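PDB 4QEO: histone-lysine N-methyltransferase, H3 lysine-9 specific SUVH4 from Arabidopsis thaliana, which methylates histone H3 at its ninth-position lysine, a mark of transcriptional repression, and binds methylated DNA through its SRA domain. Local coordinates for residues 108-120 with 128-142. Residues are numbered along the deposited sequence; the frame is centred on the assembly and turned at random.
Sequences VSIVMSGQYEDDL and YTGQGGHNLTGNKRQ. With nucleotides of chain B.
Tyr116 lies flat against His134, an offset stack with centroids 3.9 Å apart and planes 9° from parallel. Its CB sits beside N3 and N4 of the flipped 5-methylcytosine, 5CM7 of chain B, and its CG lies 3.7 Å from C4 of that base. CD1 and CE1 run under the base, each 3.4 Å from its C5, while on the other flank CD2 meets Thr129 CG2 and Gln142 OE1, and CE2 comes near Gly130 O. CZ lies against His134 CB and CG on the ring's far face. At the tip, OH donates to OP2 of 5CM7 and accepts from Gly132 N, 160° at the hydrogen. This is the 5-methylcytosine pocket of the SRA domain: Tyr128 closes the base's other face, Ile110 CD1 backs the Tyr128 ring in a CH-pi contact, 3.6 Å from its centroid, and Tyr128 OH donates to Val111 O from above the carbonyl plane. Asp119 OD1 takes both N and OG1 of Thr129, each at 2.8 Å, and also the base's N4. A leucine in place of Tyr116 would probably leave the phosphate and Gly132 N without their mate and the base without one stacking face. With CG anti to the backbone N (chi1 174°), His134 swings over Tyr116, and its NE2 donates to Gln115 O (2.8 Å).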
ATOM      1  N   VAL A 108      -0.737   7.301  25.549  1.00 21.13           N
ATOM      2  CA  VAL A 108      -0.617   5.982  24.932  1.00 22.09           C
ATOM      3  C   VAL A 108       0.221   5.979  23.658  1.00 21.22           C
ATOM      4  O   VAL A 108       0.744   4.941  23.282  1.00 23.03           O
ATOM      5  CB  VAL A 108      -1.988   5.318  24.634  1.00 20.55           C
ATOM      6  CG1 VAL A 108      -2.777   5.150  25.943  1.00 21.55           C
ATOM      7  CG2 VAL A 108      -2.788   6.105  23.581  1.00 23.02           C
ATOM      8  N   SER A 109       0.362   7.142  23.017  1.00 21.57           N
ATOM      9  CA  SER A 109       1.016   7.220  21.702  1.00 16.56           C
ATOM     10  C   SER A 109       1.566   8.624  21.458  1.00 18.50           C
ATOM     11  O   SER A 109       0.859   9.626  21.666  1.00 17.08           O
ATOM     12  CB  SER A 109       0.026   6.820  20.582  1.00 16.74           C
ATOM     13  OG  SER A 109       0.606   6.976  19.288  1.00 20.91           O
ATOM     14  N   ILE A 110       2.828   8.702  21.036  1.00 17.40           N
ATOM     15  CA  ILE A 110       3.392   9.990  20.643  1.00 17.12           C
ATOM     16  C   ILE A 110       3.962   9.931  19.240  1.00 18.57           C
ATOM     17  O   ILE A 110       4.322   8.874  18.755  1.00 18.70           O
ATOM     18  CB  ILE A 110       4.495  10.501  21.623  1.00 19.81           C
ATOM     19  CG1 ILE A 110       5.708   9.561  21.583  1.00 17.84           C
ATOM     20  CG2 ILE A 110       3.928  10.602  23.037  1.00 19.28           C
ATOM     21  CD1 ILE A 110       6.923  10.090  22.318  1.00 26.42           C
ATOM     22  N   VAL A 111       4.058  11.089  18.597  1.00 17.10           N
ATOM     23  CA  VAL A 111       4.652  11.150  17.273  1.00 17.37           C
ATOM     24  C   VAL A 111       5.830  12.118  17.295  1.00 20.56           C
ATOM     25  O   VAL A 111       5.693  13.264  17.731  1.00 21.36           O
ATOM     26  CB  VAL A 111       3.619  11.648  16.232  1.00 22.90           C
ATOM     27  CG1 VAL A 111       4.266  11.769  14.862  1.00 18.65           C
ATOM     28  CG2 VAL A 111       2.401  10.712  16.191  1.00 21.32           C
ATOM     29  N   MET A 112       6.986  11.667  16.813  1.00 19.16           N
ATOM     30  CA  MET A 112       8.153  12.533  16.705  1.00 20.80           C
ATOM     31  C   MET A 112       8.370  12.894  15.242  1.00 21.11           C
ATOM     32  O   MET A 112       8.680  12.030  14.417  1.00 24.78           O
ATOM     33  CB  MET A 112       9.419  11.821  17.227  1.00 21.21           C
ATOM     34  CG  MET A 112       9.280  11.066  18.532  1.00 35.14           C
ATOM     35  SD  MET A 112      10.710   9.974  18.873  1.00 37.12           S
ATOM     36  CE  MET A 112      12.073  11.071  18.465  1.00 30.16           C
ATOM     37  N   SER A 113       8.212  14.167  14.908  1.00 19.60           N
ATOM     38  CA  SER A 113       8.254  14.563  13.508  1.00 23.89           C
ATOM     39  C   SER A 113       9.246  15.682  13.329  1.00 25.22           C
ATOM     40  O   SER A 113       9.277  16.318  12.285  1.00 25.41           O
ATOM     41  CB  SER A 113       6.871  15.010  13.047  1.00 26.87           C
ATOM     42  OG  SER A 113       6.036  13.871  12.929  1.00 34.18           O
ATOM     43  N   GLY A 114      10.048  15.917  14.362  1.00 25.66           N
ATOM     44  CA  GLY A 114      11.125  16.891  14.286  1.00 30.77           C
ATOM     45  C   GLY A 114      10.629  18.326  14.243  1.00 31.17           C
ATOM     46  O   GLY A 114      11.292  19.205  13.700  1.00 32.98           O
ATOM     47  N   GLN A 115       9.460  18.573  14.821  1.00 28.70           N
ATOM     48  CA  GLN A 115       8.867  19.909  14.763  1.00 28.46           C
ATOM     49  C   GLN A 115       9.186  20.777  15.981  1.00 25.33           C
ATOM     50  O   GLN A 115       9.033  21.997  15.942  1.00 26.45           O
ATOM     51  CB  GLN A 115       7.363  19.769  14.604  1.00 29.41           C
ATOM     52  CG  GLN A 115       7.007  18.857  13.452  1.00 30.29           C
ATOM     53  CD  GLN A 115       7.299  19.530  12.142  1.00 32.35           C
ATOM     54  OE1 GLN A 115       6.877  20.655  11.925  1.00 37.80           O
ATOM     55  NE2 GLN A 115       8.055  18.871  11.279  1.00 35.89           N
ATOM     56  N   TYR A 116       9.611  20.154  17.072  1.00 21.49           N
ATOM     57  CA  TYR A 116       9.943  20.915  18.284  1.00 21.95           C
ATOM     58  C   TYR A 116      11.455  21.018  18.403  1.00 24.75           C
ATOM     59  O   TYR A 116      12.145  20.012  18.396  1.00 26.40           O
ATOM     60  CB  TYR A 116       9.360  20.219  19.521  1.00 20.38           C
ATOM     61  CG  TYR A 116       7.911  20.577  19.831  1.00 22.65           C
ATOM     62  CD1 TYR A 116       6.869  20.289  18.919  1.00 21.25           C
ATOM     63  CD2 TYR A 116       7.580  21.195  21.030  1.00 24.57           C
ATOM     64  CE1 TYR A 116       5.543  20.614  19.213  1.00 20.79           C
ATOM     65  CE2 TYR A 116       6.260  21.520  21.335  1.00 26.87           C
ATOM     66  CZ  TYR A 116       5.250  21.220  20.432  1.00 22.71           C
ATOM     67  OH  TYR A 116       3.957  21.554  20.761  1.00 26.88           O
ATOM     68  N   GLU A 117      11.964  22.239  18.519  1.00 25.72           N
ATOM     69  CA  GLU A 117      13.400  22.483  18.503  1.00 30.30           C
ATOM     70  C   GLU A 117      14.129  21.779  19.666  1.00 32.70           C
ATOM     71  O   GLU A 117      15.314  21.476  19.566  1.00 28.50           O
ATOM     72  CB  GLU A 117      13.665  23.994  18.502  1.00 29.19           C
ATOM     73  CG  GLU A 117      13.017  24.699  19.699  1.00 32.79           C
ATOM     74  CD  GLU A 117      12.848  26.195  19.525  1.00 37.82           C
ATOM     75  OE1 GLU A 117      13.337  26.748  18.512  1.00 41.49           O
ATOM     76  OE2 GLU A 117      12.240  26.827  20.418  1.00 38.33           O
ATOM     77  N   ASP A 118      13.419  21.479  20.754  1.00 25.07           N
ATOM     78  CA  ASP A 118      14.059  20.805  21.883  1.00 22.87           C
ATOM     79  C   ASP A 118      14.042  19.264  21.822  1.00 22.07           C
ATOM     80  O   ASP A 118      14.612  18.619  22.691  1.00 24.45           O
ATOM     81  CB  ASP A 118      13.475  21.303  23.218  1.00 23.68           C
ATOM     82  CG  ASP A 118      13.604  22.816  23.379  1.00 28.22           C
ATOM     83  OD1 ASP A 118      14.728  23.272  23.655  1.00 29.27           O
ATOM     84  OD2 ASP A 118      12.599  23.550  23.213  1.00 28.20           O
ATOM     85  N   ASP A 119      13.395  18.673  20.817  1.00 21.02           N
ATOM     86  CA  ASP A 119      13.410  17.203  20.668  1.00 21.59           C
ATOM     87  C   ASP A 119      14.840  16.727  20.382  1.00 25.00           C
ATOM     88  O   ASP A 119      15.547  17.349  19.601  1.00 24.68           O
ATOM     89  CB  ASP A 119      12.505  16.730  19.507  1.00 22.26           C
ATOM     90  CG  ASP A 119      11.014  16.872  19.802  1.00 25.12           C
ATOM     91  OD1 ASP A 119      10.637  17.092  20.980  1.00 23.96           O
ATOM     92  OD2 ASP A 119      10.214  16.745  18.836  1.00 22.37           O
ATOM     93  N   LEU A 120      15.251  15.620  21.000  1.00 26.53           N
ATOM     94  CA  LEU A 120      16.550  15.004  20.720  1.00 25.40           C
ATOM     95  C   LEU A 120      16.351  13.510  20.479  1.00 22.70           C
ATOM     96  O   LEU A 120      15.960  12.799  21.386  1.00 18.98           O
ATOM     97  CB  LEU A 120      17.530  15.212  21.889  1.00 23.55           C
ATOM     98  CG  LEU A 120      18.894  14.544  21.642  1.00 29.24           C
ATOM     99  CD1 LEU A 120      19.526  15.214  20.426  1.00 28.75           C
ATOM    100  CD2 LEU A 120      19.824  14.623  22.869  1.00 26.62           C
ATOM    101  N   TYR A 128      11.918  13.826  24.434  1.00 21.08           N
ATOM    102  CA  TYR A 128      10.735  14.308  23.715  1.00 19.06           C
ATOM    103  C   TYR A 128      10.167  15.527  24.436  1.00 18.14           C
ATOM    104  O   TYR A 128       9.892  15.478  25.644  1.00 20.72           O
ATOM    105  CB  TYR A 128       9.688  13.197  23.691  1.00 15.75           C
ATOM    106  CG  TYR A 128       8.498  13.468  22.799  1.00 16.83           C
ATOM    107  CD1 TYR A 128       8.611  13.405  21.420  1.00 17.88           C
ATOM    108  CD2 TYR A 128       7.257  13.767  23.342  1.00 17.87           C
ATOM    109  CE1 TYR A 128       7.486  13.632  20.597  1.00 23.18           C
ATOM    110  CE2 TYR A 128       6.153  13.982  22.548  1.00 23.06           C
ATOM    111  CZ  TYR A 128       6.270  13.917  21.178  1.00 21.33           C
ATOM    112  OH  TYR A 128       5.156  14.134  20.400  1.00 21.91           O
ATOM    113  N   THR A 129      10.017  16.632  23.708  1.00 20.12           N
ATOM    114  CA  THR A 129       9.465  17.823  24.312  1.00 19.61           C
ATOM    115  C   THR A 129       7.972  17.658  24.527  1.00 24.06           C
ATOM    116  O   THR A 129       7.281  17.092  23.681  1.00 21.88           O
ATOM    117  CB  THR A 129       9.715  19.048  23.441  1.00 19.82           C
ATOM    118  OG1 THR A 129      11.061  19.014  22.965  1.00 20.08           O
ATOM    119  CG2 THR A 129       9.481  20.356  24.237  1.00 17.09           C
ATOM    120  N   GLY A 130       7.467  18.178  25.647  1.00 22.70           N
ATOM    121  CA  GLY A 130       6.030  18.236  25.842  1.00 21.61           C
ATOM    122  C   GLY A 130       5.340  19.109  24.795  1.00 21.66           C
ATOM    123  O   GLY A 130       5.991  19.792  24.006  1.00 21.52           O
ATOM    124  N   GLN A 131       4.014  19.085  24.788  1.00 23.97           N
ATOM    125  CA  GLN A 131       3.233  19.934  23.888  1.00 24.99           C
ATOM    126  C   GLN A 131       3.068  21.335  24.502  1.00 24.66           C
ATOM    127  O   GLN A 131       3.176  21.528  25.731  1.00 23.63           O
ATOM    128  CB  GLN A 131       1.847  19.312  23.646  1.00 23.00           C
ATOM    129  CG  GLN A 131       0.980  19.236  24.916  1.00 27.74           C
ATOM    130  CD  GLN A 131      -0.443  18.724  24.668  1.00 29.99           C
ATOM    131  OE1 GLN A 131      -0.713  17.536  24.818  1.00 28.86           O
ATOM    132  NE2 GLN A 131      -1.362  19.629  24.306  1.00 29.46           N
ATOM    133  N   GLY A 132       2.851  22.325  23.649  1.00 22.04           N
ATOM    134  CA  GLY A 132       2.415  23.624  24.121  1.00 21.06           C
ATOM    135  C   GLY A 132       3.398  24.714  23.788  1.00 25.76           C
ATOM    136  O   GLY A 132       4.596  24.456  23.656  1.00 27.49           O
ATOM    137  N   GLY A 133       2.871  25.923  23.609  1.00 25.67           N
ATOM    138  CA  GLY A 133       3.682  27.117  23.460  1.00 30.82           C
ATOM    139  C   GLY A 133       4.552  27.068  22.230  1.00 29.66           C
ATOM    140  O   GLY A 133       5.611  27.700  22.156  1.00 35.56           O
ATOM    141  N   HIS A 134       4.097  26.283  21.270  1.00 27.15           N
ATOM    142  CA  HIS A 134       4.847  25.985  20.058  1.00 29.42           C
ATOM    143  C   HIS A 134       4.185  26.645  18.849  1.00 36.86           C
ATOM    144  O   HIS A 134       2.983  26.534  18.652  1.00 39.60           O
ATOM    145  CB  HIS A 134       4.870  24.471  19.842  1.00 27.13           C
ATOM    146  CG  HIS A 134       5.491  24.043  18.547  1.00 28.49           C
ATOM    147  ND1 HIS A 134       4.745  23.670  17.446  1.00 33.38           N
ATOM    148  CD2 HIS A 134       6.789  23.913  18.182  1.00 23.40           C
ATOM    149  CE1 HIS A 134       5.556  23.318  16.463  1.00 24.79           C
ATOM    150  NE2 HIS A 134       6.805  23.464  16.883  1.00 26.92           N
ATOM    151  N   ASN A 135       4.973  27.322  18.030  1.00 33.46           N
ATOM    152  CA  ASN A 135       4.433  27.912  16.819  1.00 40.24           C
ATOM    153  C   ASN A 135       4.216  26.809  15.788  1.00 39.85           C
ATOM    154  O   ASN A 135       5.153  26.107  15.430  1.00 36.73           O
ATOM    155  CB  ASN A 135       5.390  28.978  16.297  1.00 43.34           C
ATOM    156  CG  ASN A 135       4.684  30.043  15.485  1.00 52.51           C
ATOM    157  OD1 ASN A 135       3.605  29.813  14.938  1.00 58.64           O
ATOM    158  ND2 ASN A 135       5.296  31.209  15.394  1.00 48.01           N
ATOM    159  N   LEU A 136       2.974  26.614  15.362  1.00 47.23           N
ATOM    160  CA  LEU A 136       2.640  25.568  14.391  1.00 51.48           C
ATOM    161  C   LEU A 136       3.256  25.885  13.042  1.00 55.07           C
ATOM    162  O   LEU A 136       3.669  24.990  12.304  1.00 62.88           O
ATOM    163  CB  LEU A 136       1.126  25.460  14.215  1.00 50.05           C
ATOM    164  CG  LEU A 136       0.445  24.189  14.704  1.00 48.70           C
ATOM    165  CD1 LEU A 136      -0.979  24.128  14.164  1.00 44.47           C
ATOM    166  CD2 LEU A 136       1.246  22.954  14.304  1.00 46.91           C
ATOM    167  N   THR A 137       3.300  27.174  12.734  1.00 44.91           N
ATOM    168  CA  THR A 137       3.823  27.667  11.470  1.00 52.57           C
ATOM    169  C   THR A 137       5.034  28.571  11.694  1.00 56.34           C
ATOM    170  O   THR A 137       5.676  28.521  12.750  1.00 50.50           O
ATOM    171  CB  THR A 137       2.763  28.507  10.740  1.00 53.63           C
ATOM    172  OG1 THR A 137       2.559  29.730  11.457  1.00 55.29           O
ATOM    173  CG2 THR A 137       1.449  27.750  10.664  1.00 55.18           C
ATOM    174  N   GLY A 138       5.320  29.415  10.704  1.00 55.10           N
ATOM    175  CA  GLY A 138       6.457  30.317  10.759  1.00 55.75           C
ATOM    176  C   GLY A 138       7.754  29.617  11.119  1.00 53.68           C
ATOM    177  O   GLY A 138       8.092  28.581  10.544  1.00 54.21           O
ATOM    178  N   ASN A 139       8.476  30.178  12.085  1.00 52.58           N
ATOM    179  CA  ASN A 139       9.752  29.602  12.505  1.00 51.70           C
ATOM    180  C   ASN A 139       9.608  28.260  13.217  1.00 43.58           C
ATOM    181  O   ASN A 139      10.581  27.518  13.350  1.00 43.75           O
ATOM    182  CB  ASN A 139      10.569  30.594  13.357  1.00 55.69           C
ATOM    183  CG  ASN A 139       9.780  31.176  14.537  1.00 53.57           C
ATOM    184  OD1 ASN A 139       8.981  30.491  15.190  1.00 43.24           O
ATOM    185  ND2 ASN A 139      10.018  32.455  14.818  1.00 57.23           N
ATOM    186  N   LYS A 140       8.383  27.964  13.659  1.00 33.79           N
ATOM    187  CA  LYS A 140       8.062  26.751  14.411  1.00 34.49           C
ATOM    188  C   LYS A 140       8.826  26.632  15.721  1.00 29.29           C
ATOM    189  O   LYS A 140       9.147  25.532  16.161  1.00 34.83           O
ATOM    190  CB  LYS A 140       8.274  25.496  13.564  1.00 44.82           C
ATOM    191  CG  LYS A 140       7.319  25.377  12.381  1.00 49.87           C
ATOM    192  CD  LYS A 140       7.561  24.066  11.659  1.00 50.16           C
ATOM    193  CE  LYS A 140       6.714  23.924  10.406  1.00 52.52           C
ATOM    194  NZ  LYS A 140       6.987  22.604   9.757  1.00 49.58           N
ATOM    195  N   ARG A 141       9.094  27.765  16.356  1.00 31.57           N
ATOM    196  CA  ARG A 141       9.807  27.764  17.635  1.00 34.37           C
ATOM    197  C   ARG A 141       8.863  27.914  18.811  1.00 36.31           C
ATOM    198  O   ARG A 141       7.671  28.196  18.635  1.00 32.55           O
ATOM    199  CB  ARG A 141      10.814  28.901  17.647  1.00 35.77           C
ATOM    200  CG  ARG A 141      11.700  28.862  16.446  1.00 40.85           C
ATOM    201  CD  ARG A 141      12.884  29.741  16.651  1.00 49.67           C
ATOM    202  NE  ARG A 141      13.934  29.436  15.692  1.00 59.74           N
ATOM    203  CZ  ARG A 141      15.154  29.953  15.749  1.00 69.02           C
ATOM    204  NH1 ARG A 141      16.056  29.628  14.832  1.00 72.27           N
ATOM    205  NH2 ARG A 141      15.467  30.794  16.728  1.00 68.44           N
ATOM    206  N   GLN A 142       9.400  27.717  20.012  1.00 33.80           N
ATOM    207  CA  GLN A 142       8.651  27.975  21.239  1.00 31.18           C
ATOM    208  C   GLN A 142       8.407  29.468  21.362  1.00 30.13           C
ATOM    209  O   GLN A 142       9.311  30.259  21.131  1.00 29.64           O
ATOM    210  CB  GLN A 142       9.424  27.465  22.464  1.00 27.39           C
ATOM    211  CG  GLN A 142       9.645  25.926  22.449  1.00 23.23           C
ATOM    212  CD  GLN A 142       8.372  25.171  22.061  1.00 29.90           C
ATOM    213  OE1 GLN A 142       8.272  24.619  20.956  1.00 30.68           O
ATOM    214  NE2 GLN A 142       7.396  25.159  22.954  1.00 27.20           N
TER
ATOM    215  N1  5CM B   7       5.621  17.156  17.460  1.00 22.44           N
ATOM    216  C2  5CM B   7       6.997  16.904  17.510  1.00 26.54           C
ATOM    217  N3  5CM B   7       7.665  16.829  18.662  1.00 26.15           N
ATOM    218  C4  5CM B   7       7.055  16.993  19.805  1.00 27.89           C
ATOM    219  C5  5CM B   7       5.621  17.262  19.777  1.00 25.49           C
ATOM    220  C5A 5CM B   7       4.907  17.466  21.058  1.00 21.60           C
ATOM    221  C6  5CM B   7       4.968  17.351  18.577  1.00 21.25           C
ATOM    222  O2  5CM B   7       7.624  16.717  16.509  1.00 21.94           O
ATOM    223  N4  5CM B   7       7.680  16.928  20.947  1.00 25.44           N
ATOM    224  C1' 5CM B   7       4.973  17.308  16.177  1.00 20.93           C
ATOM    225  C2' 5CM B   7       3.648  16.630  15.874  1.00 21.11           C
ATOM    226  C3' 5CM B   7       3.082  17.571  14.838  1.00 26.18           C
ATOM    227  C4' 5CM B   7       3.462  18.923  15.406  1.00 25.94           C
ATOM    228  O4' 5CM B   7       4.680  18.686  16.069  1.00 25.28           O
ATOM    229  O3' 5CM B   7       3.746  17.441  13.592  1.00 22.91           O
ATOM    230  C5' 5CM B   7       2.416  19.595  16.301  1.00 27.70           C
ATOM    231  O5' 5CM B   7       1.946  18.846  17.392  1.00 28.49           O
ATOM    232  P   5CM B   7       1.425  19.491  18.712  1.00 25.89           P
ATOM    233  OP1 5CM B   7       1.340  18.457  19.686  1.00 25.32           O
ATOM    234  OP2 5CM B   7       2.140  20.686  18.981  1.00 24.35           O
ATOM    235  P    DT B   6      -1.236  23.128  22.650  1.00 30.63           P
ATOM    236  OP1  DT B   6      -0.714  22.308  23.687  1.00 30.76           O
ATOM    237  OP2  DT B   6      -0.640  24.385  22.407  1.00 28.31           O
ATOM    238  O5'  DT B   6      -1.263  22.372  21.269  1.00 27.79           O
ATOM    239  C5'  DT B   6      -1.615  21.003  21.207  1.00 28.91           C
ATOM    240  C4'  DT B   6      -1.847  20.609  19.772  1.00 30.14           C
ATOM    241  O4'  DT B   6      -3.022  21.279  19.287  1.00 30.96           O
ATOM    242  C3'  DT B   6      -0.713  20.993  18.822  1.00 29.82           C
ATOM    243  O3'  DT B   6      -0.034  19.846  18.322  1.00 27.57           O
ATOM    244  C2'  DT B   6      -1.403  21.783  17.728  1.00 33.39           C
ATOM    245  C1'  DT B   6      -2.858  21.425  17.908  1.00 31.78           C
ATOM    246  N1   DT B   6      -3.798  22.448  17.424  1.00 29.88           N
ATOM    247  C2   DT B   6      -4.977  22.035  16.859  1.00 31.66           C
ATOM    248  O2   DT B   6      -5.309  20.872  16.796  1.00 33.38           O
ATOM    249  N3   DT B   6      -5.775  23.048  16.396  1.00 33.95           N
ATOM    250  C4   DT B   6      -5.503  24.400  16.421  1.00 34.52           C
ATOM    251  O4   DT B   6      -6.307  25.187  15.956  1.00 36.92           O
ATOM    252  C5   DT B   6      -4.242  24.761  17.015  1.00 37.25           C
ATOM    253  C7   DT B   6      -3.861  26.205  17.089  1.00 36.87           C
ATOM    254  C6   DT B   6      -3.463  23.779  17.484  1.00 30.97           C
ATOM    255  P    DA B   8       3.451  16.350  12.552  1.00 30.27           P
ATOM    256  OP1  DA B   8       3.629  15.032  13.071  1.00 27.90           O
ATOM    257  OP2  DA B   8       4.136  16.725  11.367  1.00 26.72           O
ATOM    258  O5'  DA B   8       1.897  16.395  12.280  1.00 27.64           O
ATOM    259  C5'  DA B   8       1.340  17.425  11.488  1.00 29.45           C
ATOM    260  C4'  DA B   8       0.408  16.842  10.460  1.00 29.76           C
ATOM    261  O4'  DA B   8      -0.532  17.848  10.071  1.00 27.78           O
ATOM    262  C3'  DA B   8       1.100  16.439   9.170  1.00 29.16           C
ATOM    263  O3'  DA B   8       0.346  15.413   8.529  1.00 27.53           O
ATOM    264  C2'  DA B   8       1.166  17.754   8.421  1.00 28.73           C
ATOM    265  C1'  DA B   8      -0.040  18.536   8.939  1.00 29.59           C
ATOM    266  N9   DA B   8       0.200  19.917   9.337  1.00 34.14           N
ATOM    267  C8   DA B   8       1.310  20.472   9.914  1.00 34.64           C
ATOM    268  N7   DA B   8       1.178  21.742  10.197  1.00 35.23           N
ATOM    269  C5   DA B   8      -0.113  22.040   9.795  1.00 33.99           C
ATOM    270  C6   DA B   8      -0.865  23.227   9.827  1.00 36.81           C
ATOM    271  N6   DA B   8      -0.409  24.378  10.312  1.00 36.21           N
ATOM    272  N1   DA B   8      -2.123  23.182   9.352  1.00 40.97           N
ATOM    273  C2   DA B   8      -2.581  22.029   8.862  1.00 40.92           C
ATOM    274  N3   DA B   8      -1.978  20.849   8.786  1.00 37.76           N
ATOM    275  C4   DA B   8      -0.730  20.924   9.272  1.00 34.68           C
TER
HETATM  276  O   HOH W   1       5.203  22.300  13.518  1.00 38.98           O
HETATM  277  O   HOH W   2       9.898  24.388  18.804  1.00 27.90           O
HETATM  278  O   HOH W   3      10.897  22.715  21.511  1.00 23.30           O